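Local coordinates for putative uncharacterized protein (Ustilago maydis, PDB 4GNX) that probably serves as the small OB-fold subunit of replication protein A, the heterotrimer that binds single-stranded DNA, at residues T20-H28 against M37-I47. Sequence-based numbering, arbitrary orientation.
Sequences TVRIVGKVH and MQTSDLGNVEI
I23 and T39 meet at about a right angle on the inner side of a strongly curved sheet, the ethyl tip CD1 of I23 lying 3.6 Å from the methyl CG2 of T39. That methyl also packs beside V24 O. With CG2 anti to its backbone N (chi1 of T39 -36°), the T39 hydroxyl turns back into its own hairpin, where OG1 donates to G43 O at 2.9 Å. T39 N binds the same oxygen from the opposite face of the carbonyl plane, so both bonds tie T39 to G43 across the base of the type I turn T39-L42. M37 fills the next place along the sheet. Its chain, extended through chi1 and chi2, sets CG 3.4 Å from CA of G25 and SD 4.2 Å from CG1 of I23; the bend at chi3 moves only CE. V45 and I47, from the following strand, add looser apolar contacts to I23.

Farther along, the strands pair in antiparallel fashion: Q38 N reaches K26 O at 3.0 Å, nearly straight (175°) and in the carbonyl plane, while a more bent bond from K26 N to Q38 O is less certain, as is the position of that oxygen. On the face that carries K26 and Q38, the amide of Q38 comes to the edge of the H28 ring, OE1 being 4.1 Å from CD2, with the two planes 37° apart.

The contact joins three successive antiparallel strands, 20-31, 34-39 and 44-48, of the OB fold. F74 of strand 73-81 covers I23, V45 and I47, V61 and V63 of strand 60-68 pack on M37, and S40 OG hydrogen-bonds to E97 of helix 93-104.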
# COMPACT_ATOMS: atom_id res chain seq x y z
N THR A 20 -0.10 -22.73 -24.36
CA THR A 20 0.39 -21.40 -24.61
C THR A 20 0.56 -20.71 -23.30
O THR A 20 -0.41 -20.57 -22.55
CB THR A 20 -0.60 -20.62 -25.46
OG1 THR A 20 -0.62 -21.21 -26.77
CG2 THR A 20 -0.16 -19.19 -25.57
N VAL A 21 1.77 -20.27 -23.00
CA VAL A 21 1.99 -19.53 -21.78
C VAL A 21 2.48 -18.11 -22.03
O VAL A 21 2.68 -17.68 -23.19
CB VAL A 21 2.99 -20.25 -20.86
CG1 VAL A 21 2.48 -21.64 -20.49
CG2 VAL A 21 4.36 -20.29 -21.52
N ARG A 22 2.70 -17.39 -20.94
CA ARG A 22 3.24 -16.05 -21.00
C ARG A 22 4.36 -16.00 -19.99
O ARG A 22 4.20 -16.46 -18.88
CB ARG A 22 2.16 -15.07 -20.64
CG ARG A 22 2.54 -13.62 -20.84
CD ARG A 22 1.29 -12.77 -21.06
NE ARG A 22 0.78 -12.92 -22.42
CZ ARG A 22 -0.40 -12.49 -22.82
NH1 ARG A 22 -1.20 -11.88 -21.97
NH2 ARG A 22 -0.79 -12.68 -24.08
N ILE A 23 5.51 -15.46 -20.38
CA ILE A 23 6.68 -15.45 -19.49
C ILE A 23 7.54 -14.20 -19.69
O ILE A 23 7.73 -13.74 -20.83
CB ILE A 23 7.51 -16.76 -19.60
CG1 ILE A 23 8.78 -16.68 -18.78
CG2 ILE A 23 7.94 -17.04 -21.02
CD1 ILE A 23 9.25 -18.01 -18.23
N VAL A 24 8.05 -13.66 -18.58
CA VAL A 24 8.85 -12.44 -18.58
C VAL A 24 10.28 -12.72 -18.14
O VAL A 24 10.51 -13.45 -17.19
CB VAL A 24 8.28 -11.36 -17.63
CG1 VAL A 24 9.09 -10.07 -17.75
CG2 VAL A 24 6.82 -11.06 -17.95
N GLY A 25 11.24 -12.11 -18.80
CA GLY A 25 12.61 -12.31 -18.40
C GLY A 25 13.56 -11.31 -18.97
O GLY A 25 13.22 -10.58 -19.90
N LYS A 26 14.75 -11.27 -18.38
CA LYS A 26 15.85 -10.43 -18.80
C LYS A 26 16.62 -11.16 -19.89
O LYS A 26 16.93 -12.34 -19.75
CB LYS A 26 16.78 -10.16 -17.61
CG LYS A 26 17.52 -8.83 -17.62
CD LYS A 26 18.82 -8.88 -18.39
CE LYS A 26 19.74 -7.74 -17.98
NZ LYS A 26 20.96 -7.71 -18.85
N VAL A 27 16.90 -10.47 -20.98
CA VAL A 27 17.61 -11.05 -22.12
C VAL A 27 19.07 -11.25 -21.76
O VAL A 27 19.77 -10.30 -21.41
CB VAL A 27 17.49 -10.19 -23.39
CG1 VAL A 27 18.29 -10.79 -24.53
CG2 VAL A 27 16.03 -10.05 -23.79
N HIS A 28 19.51 -12.51 -21.84
CA HIS A 28 20.88 -12.88 -21.52
C HIS A 28 21.71 -12.86 -22.78
O HIS A 28 22.70 -12.15 -22.88
CB HIS A 28 20.91 -14.26 -20.88
CG HIS A 28 21.93 -14.41 -19.78
ND1 HIS A 28 23.23 -14.68 -20.02
CD2 HIS A 28 21.80 -14.30 -18.39
CE1 HIS A 28 23.90 -14.75 -18.86
NE2 HIS A 28 23.02 -14.51 -17.86
N MET A 37 16.70 -16.46 -21.94
CA MET A 37 16.02 -15.58 -21.02
C MET A 37 16.17 -16.02 -19.56
O MET A 37 16.07 -17.21 -19.24
CB MET A 37 14.56 -15.54 -21.41
CG MET A 37 13.74 -14.58 -20.59
SD MET A 37 11.97 -14.82 -20.83
CE MET A 37 11.83 -14.37 -22.56
N GLN A 38 16.42 -15.05 -18.67
CA GLN A 38 16.38 -15.29 -17.23
C GLN A 38 15.01 -14.90 -16.66
O GLN A 38 14.51 -13.81 -16.91
CB GLN A 38 17.53 -14.55 -16.53
CG GLN A 38 17.41 -14.49 -15.01
CD GLN A 38 18.74 -14.39 -14.31
OE1 GLN A 38 19.71 -13.87 -14.86
NE2 GLN A 38 18.80 -14.89 -13.08
N THR A 39 14.41 -15.81 -15.88
CA THR A 39 13.09 -15.62 -15.30
C THR A 39 13.16 -15.12 -13.85
O THR A 39 14.20 -15.27 -13.21
CB THR A 39 12.29 -16.93 -15.29
OG1 THR A 39 12.57 -17.67 -16.47
CG2 THR A 39 10.84 -16.60 -15.36
N SER A 40 12.06 -14.55 -13.36
CA SER A 40 11.88 -14.20 -11.95
C SER A 40 12.23 -15.37 -11.05
O SER A 40 12.69 -15.20 -9.93
CB SER A 40 10.43 -13.81 -11.70
OG SER A 40 9.54 -14.85 -12.06
N ASP A 41 11.99 -16.56 -11.58
CA ASP A 41 12.35 -17.83 -11.01
C ASP A 41 13.84 -17.95 -10.72
O ASP A 41 14.26 -18.79 -9.93
CB ASP A 41 12.00 -18.88 -12.06
CG ASP A 41 11.58 -20.19 -11.46
OD1 ASP A 41 12.00 -21.23 -11.98
OD2 ASP A 41 10.83 -20.18 -10.47
N LEU A 42 14.64 -17.12 -11.40
CA LEU A 42 16.10 -17.23 -11.49
C LEU A 42 16.58 -18.32 -12.43
O LEU A 42 17.78 -18.51 -12.61
CB LEU A 42 16.78 -17.38 -10.14
CG LEU A 42 16.91 -16.08 -9.35
CD1 LEU A 42 17.87 -16.27 -8.20
CD2 LEU A 42 17.34 -14.92 -10.24
N GLY A 43 15.64 -19.02 -13.05
CA GLY A 43 15.96 -20.04 -14.03
C GLY A 43 15.95 -19.54 -15.46
O GLY A 43 15.24 -18.63 -15.79
N ASN A 44 16.76 -20.17 -16.30
CA ASN A 44 16.91 -19.74 -17.69
C ASN A 44 16.03 -20.58 -18.59
O ASN A 44 15.65 -21.68 -18.22
CB ASN A 44 18.38 -19.80 -18.11
CG ASN A 44 19.22 -18.67 -17.50
OD1 ASN A 44 20.43 -18.67 -17.62
ND2 ASN A 44 18.57 -17.70 -16.87
N VAL A 45 15.68 -20.03 -19.76
CA VAL A 45 14.67 -20.62 -20.66
C VAL A 45 15.08 -20.34 -22.11
O VAL A 45 15.43 -19.20 -22.45
CB VAL A 45 13.25 -20.04 -20.44
CG1 VAL A 45 12.26 -20.60 -21.43
CG2 VAL A 45 12.75 -20.35 -19.05
N GLU A 46 15.02 -21.38 -22.95
CA GLU A 46 15.41 -21.27 -24.35
C GLU A 46 14.16 -20.95 -25.17
O GLU A 46 13.20 -21.71 -25.14
CB GLU A 46 16.01 -22.59 -24.80
CG GLU A 46 17.42 -22.52 -25.36
CD GLU A 46 18.03 -23.91 -25.59
OE1 GLU A 46 17.29 -24.84 -25.99
OE2 GLU A 46 19.25 -24.08 -25.37
N ILE A 47 14.16 -19.82 -25.88
CA ILE A 47 12.99 -19.44 -26.69
C ILE A 47 13.32 -19.41 -28.19
O ILE A 47 14.30 -18.80 -28.61
CB ILE A 47 12.42 -18.07 -26.30
CG1 ILE A 47 12.49 -17.85 -24.78
CG2 ILE A 47 11.00 -17.90 -26.84
CD1 ILE A 47 11.15 -17.67 -24.10